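Local atomic coordinates of DyP-type peroxidase (Thermobifida cellulosilytica, PDB entry 4GS1), a protein that probably uses hydrogen peroxide to oxidise dyes and other substrates at a bound haem, as a member of the dye-decolorizing (DyP-type) peroxidase family. Residues A74-T79 against G147-Q152; D90-A95 against P158-A163; V285-R290 against L296-D301. One frame throughout, in Å; residues are numbered along the deposited sequence. Where two conformers were deposited one is given.

Contact 1: A74-T79 against G147-Q152; sequences ATALRT and GDLMLQ
Leu77 and Leu149 both carry CG anti to the carbonyl carbon (chi1 -68° and -65°), and from these positions their branched ends meet between helix 66-90 and strand 149-155. CD2 of Leu77 touches CD2 of Leu149 at 3.8 Å, one methyl of each fork against one of the other, with the two side chains crossing at a slant. The second methyl of Leu149 is used as well: its CD1 lies 4.1 Å from CB of Ala76, a small residue that presents its methyl to the strand. The fork of Leu149 is thus divided between two successive residues of the helix. This is helix-on-sheet packing within the ferredoxin-like N-terminal half of the protein. Leu77 continues onto Ile109 and Ile111 of the adjoining strand 106-111, while Leu149 also touches Leu58 of strand 50-58. Leu149 belongs to a classic beta bulge, in which it and Asp148 both face Phe56. Asp148 is engaged elsewhere, its carboxylate in a salt bridge to Arg63 and in hydrogen bonds to OG of Ser114 and the backbone N of Leu58. No hydrogen bond joins helix segment to strand segment, so their direct attachment rests on dispersion forces and the burial of three aliphatic side chains.

Contact 2: D90-A95 against P158-A163; sequences DGPEGA and PMVLAA
Pro92 lays one side of its ring over the methyl of Ala163, its CB 3.8 Å and its CG 4.0 Å from CB of that alanine. The same CG reaches the helix backbone, 3.8 Å from the carbonyl O of Val160, and at the far side of the ring CD comes to 4.4 Å from CG1 of Val160. The proline therefore rests on two residues one turn apart on helix 158-172, touching a methyl, a carbonyl oxygen and, more loosely, a valine branch. In the ferredoxin-like N-terminal half, this joins the loop that leaves helix 66-90 to the first turns of helix 158-172. Gly91, the first residue beyond helix 66-90, turns the chain with positive phi (80°), backbone angles that glycine readily adopts. A polar link lies beside the apolar one, since the backbone N of Glu93 donates to OE1 of Glu167, further along helix 158-172. At the beginning of that helix, OD2 of Asp157 accepts from the N atoms of Met159 and Val160. The dimer interface is close by: Met159 packs on Asn201 of the second subunit, and Ala162 on Phe185 of that subunit.

Contact 3: V285-R290 against L296-D301; sequences VVLTAR and LVIPED
Leu296 sets its CD2 over the centre of one face of the Arg290 guanidinium, 3.7 Å from CZ. The arginine chain, extended from CG to NE, also brings its CG to 4.0 Å from CD2. Its polar end is held from elsewhere, NH1 being hydrogen-bonded to the carbonyl O of Gly294 in the connecting loop. The backbones of Arg290 and Leu296 form a single beta bridge, with their CA atoms 4.4 Å apart. Val297 follows with the direct hydrogen bond between the segments, its N donating to O of Ala289 over 2.9 Å in an almost straight line (178° at the hydrogen), although the donor is tilted 33° from the carbonyl plane. The valine CG2 packs 4.0 Å from CB of Ala289. At Ile298 the backbones have parted, and a water spans them, donating to O of Ala289 and accepting from N of Ile298. A chi1 of -68° sets CG1 of the isoleucine beside its own backbone N, and from there CD1 meets CG1 of Val285 at 3.7 Å, the two side chains nearly perpendicular, and CD2 of Leu287 at 4.1 Å. Leu287 lies within a type I turn running from Val286 to Ala289. Both segments belong to the long excursion between helices 259-266 and 303-307. Arg305 of the latter helix hydrogen-bonds to the carbonyl O atoms of Leu287, Ile298 and Pro299, while Val285 packs on Val304, so the irregular loop is tied back to helix 303-307.

In the fold
Contacts 1 and 2 both lie in the N-terminal half of the protein and interlock along the chain: helix 66-90 supplies the first segment of contact 1 and leads into that of contact 2, whereas strand 149-155 and helix 158-172 supply the second segments in succession. Their centres are 19 Å apart, with the nearest atoms about 7 Å from each other. Contact 3 belongs to the C-terminal half, on the opposite side of the chain's centre, its centre 45 Å from that of contact 1 and 48 Å from that of contact 2. In contact 3 the side chain of Val285 lies about 4 Å from the bound haem, while contact 2 borders the second subunit.

Contact 1: A74-T79 against G147-Q152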
loop_
_atom_site.group_PDB
_atom_site.type_symbol
_atom_site.label_atom_id
_atom_site.label_comp_id
_atom_site.label_asym_id
_atom_site.label_seq_id
_atom_site.Cartn_x
_atom_site.Cartn_y
_atom_site.Cartn_z
ATOM N N ALA B 74 -29.440 6.074 -8.345
ATOM C CA ALA B 74 -29.291 7.137 -9.333
ATOM C C ALA B 74 -28.331 8.213 -8.848
ATOM O O ALA B 74 -27.443 8.639 -9.585
ATOM C CB ALA B 74 -30.640 7.751 -9.653
ATOM N N THR B 75 -28.521 8.653 -7.606
ATOM C CA THR B 75 -27.680 9.688 -7.008
ATOM C C THR B 75 -26.209 9.281 -6.976
ATOM O O THR B 75 -25.333 10.044 -7.392
ATOM C CB THR B 75 -28.128 10.000 -5.567
ATOM O OG1 THR B 75 -29.427 10.603 -5.593
ATOM C CG2 THR B 75 -27.152 10.949 -4.899
ATOM N N ALA B 76 -25.941 8.078 -6.482
ATOM C CA ALA B 76 -24.563 7.621 -6.345
ATOM C C ALA B 76 -23.898 7.442 -7.705
ATOM O O ALA B 76 -22.784 7.927 -7.934
ATOM C CB ALA B 76 -24.513 6.317 -5.557
ATOM N N LEU B 77 -24.571 6.729 -8.600
ATOM C CA LEU B 77 -23.995 6.433 -9.912
ATOM C C LEU B 77 -23.721 7.697 -10.737
ATOM O O LEU B 77 -22.664 7.814 -11.373
ATOM C CB LEU B 77 -24.889 5.453 -10.683
ATOM C CG LEU B 77 -24.975 4.028 -10.114
ATOM C CD1 LEU B 77 -26.142 3.281 -10.729
ATOM C CD2 LEU B 77 -23.688 3.249 -10.357
ATOM N N ARG B 78 -24.657 8.644 -10.722
ATOM C CA ARG B 78 -24.461 9.910 -11.435
ATOM C C ARG B 78 -23.321 10.720 -10.833
ATOM O O ARG B 78 -22.487 11.267 -11.554
ATOM C CB ARG B 78 -25.737 10.763 -11.452
ATOM C CG ARG B 78 -25.577 12.041 -12.293
ATOM C CD ARG B 78 -26.581 13.144 -11.939
ATOM N NE ARG B 78 -27.839 12.617 -11.417
ATOM C CZ ARG B 78 -28.219 12.725 -10.148
ATOM N NH1 ARG B 78 -27.447 13.354 -9.269
ATOM N NH2 ARG B 78 -29.374 12.208 -9.756
ATOM N N THR B 79 -23.287 10.796 -9.509
ATOM C CA THR B 79 -22.253 11.559 -8.826
ATOM C C THR B 79 -20.859 11.013 -9.127
ATOM O O THR B 79 -19.951 11.775 -9.468
ATOM C CB THR B 79 -22.508 11.599 -7.308
ATOM O OG1 THR B 79 -23.757 12.261 -7.065
ATOM C CG2 THR B 79 -21.396 12.343 -6.593
ATOM N N GLY B 147 -21.674 -6.573 -2.136
ATOM C CA GLY B 147 -21.791 -5.130 -2.219
ATOM C C GLY B 147 -22.845 -4.700 -3.223
ATOM O O GLY B 147 -23.000 -5.331 -4.269
ATOM N N ASP B 148 -23.569 -3.632 -2.915
ATOM C CA ASP B 148 -24.545 -3.083 -3.863
ATOM C C ASP B 148 -23.865 -2.394 -5.051
ATOM O O ASP B 148 -24.385 -2.411 -6.175
ATOM C CB ASP B 148 -25.449 -2.053 -3.176
ATOM C CG ASP B 148 -26.363 -2.655 -2.121
ATOM O OD1 ASP B 148 -26.677 -3.868 -2.167
ATOM O OD2 ASP B 148 -26.784 -1.882 -1.231
ATOM N N LEU B 149 -22.719 -1.771 -4.786
ATOM C CA LEU B 149 -22.029 -0.915 -5.748
ATOM C C LEU B 149 -20.519 -1.073 -5.613
ATOM O O LEU B 149 -20.026 -1.480 -4.558
ATOM C CB LEU B 149 -22.391 0.555 -5.507
ATOM C CG LEU B 149 -23.852 0.934 -5.736
ATOM C CD1 LEU B 149 -24.197 2.239 -5.006
ATOM C CD2 LEU B 149 -24.122 1.056 -7.230
ATOM N N MET B 150 -19.792 -0.719 -6.672
ATOM C CA MET B 150 -18.343 -0.880 -6.695
ATOM C C MET B 150 -17.646 0.293 -7.391
ATOM O O MET B 150 -18.126 0.800 -8.408
ATOM C CB MET B 150 -18.000 -2.196 -7.406
ATOM C CG MET B 150 -16.539 -2.562 -7.423
ATOM S SD MET B 150 -15.637 -1.849 -8.805
ATOM C CE MET B 150 -16.683 -2.272 -10.192
ATOM N N LEU B 151 -16.517 0.727 -6.833
ATOM C CA LEU B 151 -15.584 1.584 -7.564
ATOM C C LEU B 151 -14.243 0.846 -7.658
ATOM O O LEU B 151 -13.770 0.282 -6.670
ATOM C CB LEU B 151 -15.376 2.940 -6.882
ATOM C CG LEU B 151 -16.532 3.939 -6.925
ATOM C CD1 LEU B 151 -16.159 5.197 -6.141
ATOM C CD2 LEU B 151 -16.868 4.287 -8.371
ATOM N N GLN B 152 -13.653 0.818 -8.851
ATOM C CA GLN B 152 -12.256 0.421 -9.000
ATOM C C GLN B 152 -11.533 1.701 -9.382
ATOM O O GLN B 152 -11.851 2.315 -10.399
ATOM C CB GLN B 152 -12.070 -0.634 -10.098
ATOM C CG GLN B 152 -10.592 -1.020 -10.326
ATOM C CD GLN B 152 -10.375 -1.940 -11.513
ATOM O OE1 GLN B 152 -10.920 -1.724 -12.606
ATOM N NE2 GLN B 152 -9.566 -2.958 -11.314
#

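Contact 2: D90-A95 against P158-A163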
loop_
_atom_site.group_PDB
_atom_site.type_symbol
_atom_site.label_atom_id
_atom_site.label_comp_id
_atom_site.label_asym_id
_atom_site.label_seq_id
_atom_site.Cartn_x
_atom_site.Cartn_y
_atom_site.Cartn_z
ATOM N N ASP B 90 -8.798 16.200 -15.369
ATOM C CA ASP B 90 -8.038 17.205 -14.619
ATOM C C ASP B 90 -7.285 16.684 -13.390
ATOM O O ASP B 90 -6.513 17.425 -12.780
ATOM C CB ASP B 90 -8.972 18.332 -14.154
ATOM C CG ASP B 90 -9.589 19.098 -15.303
ATOM O OD1 ASP B 90 -10.706 19.625 -15.120
ATOM O OD2 ASP B 90 -8.964 19.175 -16.379
ATOM N N GLY B 91 -7.523 15.432 -13.012
ATOM C CA GLY B 91 -6.943 14.909 -11.786
ATOM C C GLY B 91 -7.726 15.341 -10.558
ATOM O O GLY B 91 -8.715 16.066 -10.669
ATOM N N PRO B 92 -7.296 14.893 -9.368
ATOM C CA PRO B 92 -8.016 15.207 -8.126
ATOM C C PRO B 92 -7.963 16.681 -7.728
ATOM O O PRO B 92 -6.979 17.363 -8.018
ATOM C CB PRO B 92 -7.290 14.357 -7.075
ATOM C CG PRO B 92 -6.665 13.219 -7.878
ATOM C CD PRO B 92 -6.239 13.888 -9.159
ATOM N N GLU B 93 -9.011 17.136 -7.043
ATOM C CA GLU B 93 -9.156 18.524 -6.601
ATOM C C GLU B 93 -8.172 18.936 -5.499
ATOM O O GLU B 93 -7.624 20.041 -5.526
ATOM C CB GLU B 93 -10.602 18.755 -6.120
ATOM C CG GLU B 93 -10.968 20.202 -5.778
ATOM C CD GLU B 93 -10.506 20.639 -4.393
ATOM O OE1 GLU B 93 -10.606 19.836 -3.437
ATOM O OE2 GLU B 93 -10.036 21.790 -4.262
ATOM N N GLY B 94 -7.954 18.052 -4.533
ATOM C CA GLY B 94 -7.256 18.424 -3.309
ATOM C C GLY B 94 -5.861 19.024 -3.416
ATOM O O GLY B 94 -5.233 18.995 -4.473
ATOM N N ALA B 95 -5.374 19.576 -2.306
ATOM C CA ALA B 95 -3.986 20.011 -2.230
ATOM C C ALA B 95 -3.085 18.791 -2.109
ATOM O O ALA B 95 -1.902 18.855 -2.432
ATOM C CB ALA B 95 -3.773 20.954 -1.049
ATOM N N PRO B 158 0.611 6.347 -5.822
ATOM C CA PRO B 158 -0.275 6.076 -4.684
ATOM C C PRO B 158 -0.906 7.334 -4.074
ATOM O O PRO B 158 -1.967 7.234 -3.460
ATOM C CB PRO B 158 0.661 5.396 -3.667
ATOM C CG PRO B 158 2.022 5.991 -3.982
ATOM C CD PRO B 158 2.028 6.074 -5.494
ATOM N N MET B 159 -0.266 8.488 -4.219
ATOM C CA MET B 159 -0.840 9.728 -3.697
ATOM C C MET B 159 -1.949 10.248 -4.616
ATOM O O MET B 159 -2.999 10.704 -4.144
ATOM C CB MET B 159 0.257 10.777 -3.485
ATOM C CG MET B 159 -0.219 12.020 -2.799
ATOM S SD MET B 159 -0.862 11.654 -1.158
ATOM C CE MET B 159 -0.247 13.101 -0.292
ATOM N N VAL B 160 -1.731 10.169 -5.924
ATOM C CA VAL B 160 -2.804 10.480 -6.866
ATOM C C VAL B 160 -3.999 9.570 -6.580
ATOM O O VAL B 160 -5.142 10.030 -6.498
ATOM C CB VAL B 160 -2.334 10.306 -8.320
ATOM C CG1 VAL B 160 -3.514 10.453 -9.296
ATOM C CG2 VAL B 160 -1.235 11.316 -8.634
ATOM N N LEU B 161 -3.727 8.283 -6.387
ATOM C CA LEU B 161 -4.787 7.320 -6.097
ATOM C C LEU B 161 -5.543 7.644 -4.814
ATOM O O LEU B 161 -6.769 7.666 -4.819
ATOM C CB LEU B 161 -4.221 5.897 -6.029
ATOM C CG LEU B 161 -5.206 4.793 -5.636
ATOM C CD1 LEU B 161 -6.358 4.734 -6.606
ATOM C CD2 LEU B 161 -4.479 3.445 -5.577
ATOM N N ALA B 162 -4.826 7.895 -3.717
ATOM C CA ALA B 162 -5.498 8.148 -2.438
ATOM C C ALA B 162 -6.364 9.406 -2.490
ATOM O O ALA B 162 -7.443 9.450 -1.896
ATOM C CB ALA B 162 -4.477 8.240 -1.299
ATOM N N ALA B 163 -5.905 10.417 -3.214
ATOM C CA ALA B 163 -6.667 11.652 -3.338
ATOM C C ALA B 163 -7.957 11.410 -4.111
ATOM O O ALA B 163 -9.012 11.916 -3.733
ATOM C CB ALA B 163 -5.827 12.739 -4.005
#

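Contact 3: V285-R290 against L296-D301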
loop_
_atom_site.group_PDB
_atom_site.type_symbol
_atom_site.label_atom_id
_atom_site.label_comp_id
_atom_site.label_asym_id
_atom_site.label_seq_id
_atom_site.Cartn_x
_atom_site.Cartn_y
_atom_site.Cartn_z
ATOM N N VAL B 285 1.356 -23.947 -23.967
ATOM C CA VAL B 285 1.359 -24.946 -22.907
ATOM C C VAL B 285 0.956 -26.281 -23.516
ATOM O O VAL B 285 -0.218 -26.502 -23.839
ATOM C CB VAL B 285 0.407 -24.554 -21.768
ATOM C CG1 VAL B 285 0.449 -25.592 -20.649
ATOM C CG2 VAL B 285 0.805 -23.186 -21.222
ATOM N N VAL B 286 1.933 -27.170 -23.682
ATOM C CA VAL B 286 1.670 -28.477 -24.279
ATOM C C VAL B 286 1.345 -29.515 -23.207
ATOM O O VAL B 286 2.225 -30.014 -22.500
ATOM C CB VAL B 286 2.823 -28.935 -25.181
ATOM C CG1 VAL B 286 2.475 -30.286 -25.848
ATOM C CG2 VAL B 286 3.085 -27.878 -26.237
ATOM N N LEU B 287 0.064 -29.835 -23.093
ATOM C CA LEU B 287 -0.426 -30.646 -21.981
ATOM C C LEU B 287 -0.281 -32.139 -22.238
ATOM O O LEU B 287 -0.562 -32.956 -21.364
ATOM C CB LEU B 287 -1.877 -30.277 -21.685
ATOM C CG LEU B 287 -2.034 -28.855 -21.140
ATOM C CD1 LEU B 287 -3.495 -28.507 -20.948
ATOM C CD2 LEU B 287 -1.270 -28.720 -19.819
ATOM N N THR B 288 0.169 -32.498 -23.437
ATOM C CA THR B 288 0.353 -33.905 -23.782
ATOM C C THR B 288 1.787 -34.377 -23.624
ATOM O O THR B 288 2.074 -35.572 -23.784
ATOM C CB THR B 288 -0.050 -34.170 -25.235
ATOM O OG1 THR B 288 0.626 -33.236 -26.084
ATOM C CG2 THR B 288 -1.550 -34.009 -25.403
ATOM N N ALA B 289 2.687 -33.444 -23.326
ATOM C CA ALA B 289 4.113 -33.752 -23.244
ATOM C C ALA B 289 4.403 -34.764 -22.139
ATOM O O ALA B 289 3.949 -34.604 -21.000
ATOM C CB ALA B 289 4.922 -32.483 -23.025
ATOM N N ARG B 290 5.154 -35.805 -22.482
ATOM C CA ARG B 290 5.530 -36.833 -21.512
ATOM C C ARG B 290 7.035 -37.061 -21.474
ATOM O O ARG B 290 7.739 -36.792 -22.455
ATOM C CB ARG B 290 4.841 -38.155 -21.845
ATOM C CG ARG B 290 3.345 -38.127 -21.669
ATOM C CD ARG B 290 2.720 -39.460 -22.042
ATOM N NE ARG B 290 1.266 -39.356 -22.009
ATOM C CZ ARG B 290 0.532 -39.604 -20.927
ATOM N NH1 ARG B 290 1.124 -39.986 -19.802
ATOM N NH2 ARG B 290 -0.788 -39.470 -20.970
ATOM N N LEU B 296 3.604 -37.456 -17.263
ATOM C CA LEU B 296 3.305 -36.139 -17.828
ATOM C C LEU B 296 4.332 -35.123 -17.343
ATOM O O LEU B 296 4.684 -35.104 -16.159
ATOM C CB LEU B 296 1.900 -35.676 -17.429
ATOM C CG LEU B 296 0.733 -36.435 -18.058
ATOM C CD1 LEU B 296 -0.572 -36.058 -17.381
ATOM C CD2 LEU B 296 0.667 -36.145 -19.547
ATOM N N VAL B 297 4.806 -34.279 -18.258
ATOM C CA VAL B 297 5.762 -33.220 -17.923
ATOM C C VAL B 297 5.123 -32.163 -17.016
ATOM O O VAL B 297 5.724 -31.718 -16.029
ATOM C CB VAL B 297 6.344 -32.578 -19.204
ATOM C CG1 VAL B 297 7.153 -31.325 -18.879
ATOM C CG2 VAL B 297 7.208 -33.599 -19.957
ATOM N N ILE B 298 3.905 -31.761 -17.359
ATOM C CA ILE B 298 3.123 -30.870 -16.498
ATOM C C ILE B 298 2.179 -31.767 -15.696
ATOM O O ILE B 298 1.383 -32.496 -16.272
ATOM C CB ILE B 298 2.346 -29.847 -17.357
ATOM C CG1 ILE B 298 3.335 -28.884 -18.020
ATOM C CG2 ILE B 298 1.339 -29.074 -16.514
ATOM C CD1 ILE B 298 2.716 -27.984 -19.071
ATOM N N PRO B 299 2.287 -31.748 -14.357
ATOM C CA PRO B 299 1.534 -32.702 -13.526
ATOM C C PRO B 299 0.021 -32.648 -13.710
ATOM O O PRO B 299 -0.519 -31.625 -14.151
ATOM C CB PRO B 299 1.886 -32.260 -12.101
ATOM C CG PRO B 299 3.268 -31.694 -12.233
ATOM C CD PRO B 299 3.256 -30.969 -13.562
ATOM N N GLU B 300 -0.653 -33.738 -13.344
ATOM C CA GLU B 300 -2.103 -33.848 -13.479
ATOM C C GLU B 300 -2.851 -32.803 -12.649
ATOM O O GLU B 300 -4.006 -32.453 -12.966
ATOM C CB GLU B 300 -2.554 -35.258 -13.077
ATOM C CG GLU B 300 -3.811 -35.733 -13.787
ATOM C CD GLU B 300 -3.565 -36.229 -15.211
ATOM O OE1 GLU B 300 -3.127 -37.392 -15.375
ATOM O OE2 GLU B 300 -3.829 -35.462 -16.168
ATOM N N ASP B 301 -2.204 -32.306 -11.596
ATOM C CA ASP B 301 -2.829 -31.331 -10.715
ATOM C C ASP B 301 -2.213 -29.937 -10.840
ATOM O O ASP B 301 -2.421 -29.087 -9.977
ATOM C CB ASP B 301 -2.796 -31.803 -9.247
ATOM C CG ASP B 301 -1.384 -31.991 -8.719
ATOM O OD1 ASP B 301 -0.426 -31.913 -9.520
ATOM O OD2 ASP B 301 -1.221 -32.203 -7.492
HETATM O O HOH W 1 2.496 -32.373 -19.925
#